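Local coordinates for protein intracellular exo-alpha-(1->5)-L-arabinofuranosidase (Bifidobacterium longum, PDB 2Y2W) that removes terminal alpha-L-arabinofuranosyl units from arabinan and arabinoxylan as a family 51 glycoside hydrolase, contributing to plant cell-wall breakdown, at residues G223-S226 / P227-A231; M260-F263 / G264-K268. All blocks are in the same frame, centred on the assembly; numbering follows the deposited sequence.

Overall arrangement
Both contacts join a loop that follows a strand of the (beta/alpha)8 barrel to the start of the next helix. From the N terminus, interaction 1 comes first: after strand 209-212, the fourth of the barrel, residues 223-226 close the loop onto the first turn of helix 227-244. Interaction 2 follows after the next strand, 249-252, where residues 260-263 turn into helix 265-274. The two are in series, neither nested nor crossed. They meet through the indole of W266, whose CZ3 lies 3.5 Å from P227 N and whose CZ2 packs on the Y230 ring, tying together the starts of two successive barrel helices.

Interaction 1. Residues G223-S226 / P227-A231; sequences GHMS and PEEYA
Next to H224, whose ring sits edge-to-face with H239 of the second subunit, M225 lays its side chain against E229 and Y230 of the first helical turn. Its CG stands anti to the carbonyl carbon (chi1 -74°) and the chain runs on extended, bringing SD within 3.6 Å of Y230 CA. The sulfur also meets the phenol ring at its edge, near the ring plane and 5.4 Å from the centroid, a Met-aromatic contact. Nearer the backbone, M225 CB and CG touch E229 OE1, CB at 3.7 Å, the two side chains crossing at a slant.

S226 is the N-cap of helix 227-244, and the sequence S-P-E-E is consistent with a capping box, of which the half reaching back from the glutamate is established: S226 N gives a hydrogen bond to E229 OE1 at 3.3 Å, nearly straight but meeting the oxygen from above the carboxylate plane. S226 OG packs over the same carboxylate, 3.2 Å from E229 CD. The carbonyl S226 O opens the helical bonding, accepting Y230 N at 3.2 Å. E229 OE1 also forms a salt bridge with K236 of the second subunit, so one oxygen serves both helix cap and subunit interface. With an alanine in place of this glutamate, the S226 N-H is likely to lose its acceptor and K236 of the second subunit this opposite charge.

On the inner side, Y230 OH bonds to I212 O, at the end of strand 209-212, and to C253 N, just past strand 249-252, while P227, E228, Y230 and A231 pack against helix 265-274, joining this helix start to the end of one barrel strand, the loop after the next and the helix that follows.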
# COMPACT_ATOMS: atom_id res chain seq x y z
N GLY D 223 7.28 -7.86 -5.16
CA GLY D 223 6.25 -7.47 -4.20
C GLY D 223 5.57 -8.66 -3.56
O GLY D 223 4.36 -8.65 -3.35
N HIS D 224 6.35 -9.69 -3.24
CA HIS D 224 5.81 -10.92 -2.64
C HIS D 224 5.24 -10.66 -1.26
O HIS D 224 5.72 -9.81 -0.51
CB HIS D 224 6.87 -12.03 -2.60
CG HIS D 224 8.03 -11.74 -1.70
ND1 HIS D 224 8.91 -10.70 -1.94
CD2 HIS D 224 8.47 -12.36 -0.59
CE1 HIS D 224 9.84 -10.70 -1.00
NE2 HIS D 224 9.60 -11.70 -0.17
N MET D 225 4.19 -11.41 -0.93
CA MET D 225 3.41 -11.14 0.27
C MET D 225 3.42 -12.31 1.26
O MET D 225 3.79 -13.43 0.92
CB MET D 225 1.97 -10.80 -0.10
CG MET D 225 1.77 -9.42 -0.70
SD MET D 225 0.05 -9.18 -1.19
CE MET D 225 0.11 -7.53 -1.90
N SER D 226 3.02 -12.01 2.49
CA SER D 226 2.71 -13.02 3.49
C SER D 226 1.28 -13.51 3.22
O SER D 226 0.56 -12.90 2.43
CB SER D 226 2.83 -12.42 4.89
OG SER D 226 2.15 -11.18 4.99
N PRO D 227 0.87 -14.63 3.86
CA PRO D 227 -0.51 -15.08 3.69
C PRO D 227 -1.56 -14.03 4.08
O PRO D 227 -2.57 -13.88 3.38
CB PRO D 227 -0.60 -16.31 4.61
CG PRO D 227 0.61 -16.25 5.48
CD PRO D 227 1.66 -15.59 4.65
N GLU D 228 -1.32 -13.30 5.17
CA GLU D 228 -2.28 -12.29 5.65
C GLU D 228 -2.37 -11.07 4.73
O GLU D 228 -3.47 -10.59 4.45
CB GLU D 228 -1.94 -11.86 7.09
CG GLU D 228 -2.21 -12.94 8.15
CD GLU D 228 -3.69 -13.06 8.55
OE1 GLU D 228 -4.50 -12.19 8.17
OE2 GLU D 228 -4.03 -14.04 9.25
N GLU D 229 -1.22 -10.59 4.26
CA GLU D 229 -1.16 -9.46 3.33
C GLU D 229 -1.95 -9.73 2.05
O GLU D 229 -2.73 -8.87 1.61
CB GLU D 229 0.29 -9.11 2.99
CG GLU D 229 0.99 -8.20 3.99
CD GLU D 229 2.51 -8.17 3.82
OE1 GLU D 229 3.03 -8.73 2.83
OE2 GLU D 229 3.19 -7.58 4.69
N TYR D 230 -1.76 -10.91 1.47
CA TYR D 230 -2.45 -11.28 0.23
C TYR D 230 -3.94 -11.50 0.45
O TYR D 230 -4.76 -11.06 -0.36
CB TYR D 230 -1.81 -12.50 -0.44
CG TYR D 230 -2.45 -12.86 -1.77
CD1 TYR D 230 -2.24 -12.09 -2.91
CD2 TYR D 230 -3.30 -13.97 -1.87
CE1 TYR D 230 -2.84 -12.41 -4.12
CE2 TYR D 230 -3.90 -14.30 -3.08
CZ TYR D 230 -3.67 -13.52 -4.20
OH TYR D 230 -4.26 -13.84 -5.40
N ALA D 231 -4.29 -12.19 1.54
CA ALA D 231 -5.69 -12.41 1.91
C ALA D 231 -6.45 -11.09 1.95
O ALA D 231 -7.53 -10.98 1.36
CB ALA D 231 -5.78 -13.13 3.25

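Interaction 2. Residues M260-F263 / G264-K268; sequences MPTF and GTWEK
T262 O receives W266 N at 2.8 Å where a type I beta turn, M260 to F263, runs into helix 265-274 of the (beta/alpha)8 barrel. The turn is closed by F263 N bonding to M260 O at 3.1 Å. G264, the N-cap, has positive phi (83°), which favours glycine; a beta carbon there would run into F263 O. A weak bond from T265 N to F263 O draws the chain round, and the N-cap carbonyl, G264 O, takes its helical bond from K268 N at 3.0 Å.

Side chains add to this helix start. T265 OG1 gives a second, weak bond to T262 O, so that carbonyl is gripped by two donors. E267, bent at chi2 (82°), folds back so that OE1 accepts a weak 3.0 Å bond from G264 N, resembling one half of a capping box, though the glycine N-cap has no side chain to return the bond; its OE2 is held by S255 OG. The F263 ring packs on helix 307-327, edge-to-face with F313.

With chi1 at 174°, the W266 indole extends so that NE1 bonds to C253 O. T262 remains at its root: OG1 lies 3.4 Å from W266 CB and, in the ring plane, 3.9 Å from CE3 at the indole edge.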
# COMPACT_ATOMS: atom_id res chain seq x y z
N MET D 260 6.52 -25.77 -1.19
CA MET D 260 6.40 -24.50 -0.46
C MET D 260 6.18 -24.68 1.04
O MET D 260 5.36 -25.51 1.45
CB MET D 260 5.27 -23.64 -1.06
CG MET D 260 5.61 -22.99 -2.40
SD MET D 260 7.03 -21.86 -2.35
CE MET D 260 6.43 -20.55 -1.28
N PRO D 261 6.91 -23.91 1.87
CA PRO D 261 6.77 -24.00 3.32
C PRO D 261 5.40 -23.52 3.80
O PRO D 261 4.97 -23.86 4.91
CB PRO D 261 7.87 -23.07 3.85
CG PRO D 261 8.15 -22.14 2.72
CD PRO D 261 7.94 -22.94 1.47
N THR D 262 4.73 -22.74 2.96
CA THR D 262 3.41 -22.18 3.27
C THR D 262 2.26 -23.00 2.64
O THR D 262 1.10 -22.59 2.68
CB THR D 262 3.33 -20.69 2.85
OG1 THR D 262 2.12 -20.11 3.34
CG2 THR D 262 3.41 -20.52 1.32
N PHE D 263 2.60 -24.16 2.09
CA PHE D 263 1.63 -25.05 1.43
C PHE D 263 0.49 -25.45 2.35
O PHE D 263 0.71 -25.80 3.51
CB PHE D 263 2.34 -26.29 0.87
CG PHE D 263 1.46 -27.16 0.01
CD1 PHE D 263 0.92 -26.67 -1.18
CD2 PHE D 263 1.19 -28.48 0.38
CE1 PHE D 263 0.12 -27.48 -1.99
CE2 PHE D 263 0.39 -29.29 -0.42
CZ PHE D 263 -0.15 -28.79 -1.61
N GLY D 264 -0.73 -25.39 1.83
CA GLY D 264 -1.93 -25.71 2.60
C GLY D 264 -2.42 -24.54 3.43
O GLY D 264 -3.56 -24.10 3.28
N THR D 265 -1.55 -24.04 4.31
CA THR D 265 -1.90 -22.94 5.22
C THR D 265 -2.09 -21.60 4.50
O THR D 265 -2.84 -20.74 4.97
CB THR D 265 -0.85 -22.77 6.35
OG1 THR D 265 0.46 -22.75 5.78
CG2 THR D 265 -0.94 -23.93 7.34
N TRP D 266 -1.41 -21.43 3.37
CA TRP D 266 -1.61 -20.27 2.51
C TRP D 266 -3.05 -20.25 2.02
O TRP D 266 -3.77 -19.27 2.23
CB TRP D 266 -0.65 -20.30 1.32
CG TRP D 266 -0.89 -19.20 0.32
CD1 TRP D 266 -1.79 -19.21 -0.71
CD2 TRP D 266 -0.21 -17.94 0.25
NE1 TRP D 266 -1.72 -18.03 -1.41
CE2 TRP D 266 -0.76 -17.24 -0.85
CE3 TRP D 266 0.80 -17.34 1.01
CZ2 TRP D 266 -0.32 -15.96 -1.20
CZ3 TRP D 266 1.23 -16.07 0.65
CH2 TRP D 266 0.67 -15.39 -0.45
N GLU D 267 -3.46 -21.34 1.37
CA GLU D 267 -4.80 -21.49 0.82
C GLU D 267 -5.88 -21.32 1.88
O GLU D 267 -6.86 -20.61 1.65
CB GLU D 267 -4.95 -22.85 0.13
CG GLU D 267 -4.20 -22.99 -1.19
CD GLU D 267 -2.72 -23.33 -1.03
OE1 GLU D 267 -2.23 -23.45 0.11
OE2 GLU D 267 -2.05 -23.49 -2.07
N LYS D 268 -5.68 -21.94 3.04
CA LYS D 268 -6.66 -21.86 4.12
C LYS D 268 -6.91 -20.41 4.55
O LYS D 268 -8.05 -19.97 4.59
CB LYS D 268 -6.21 -22.70 5.32
CG LYS D 268 -7.34 -23.09 6.26
CD LYS D 268 -6.98 -24.28 7.14
CE LYS D 268 -6.90 -25.59 6.35
NZ LYS D 268 -5.57 -25.80 5.70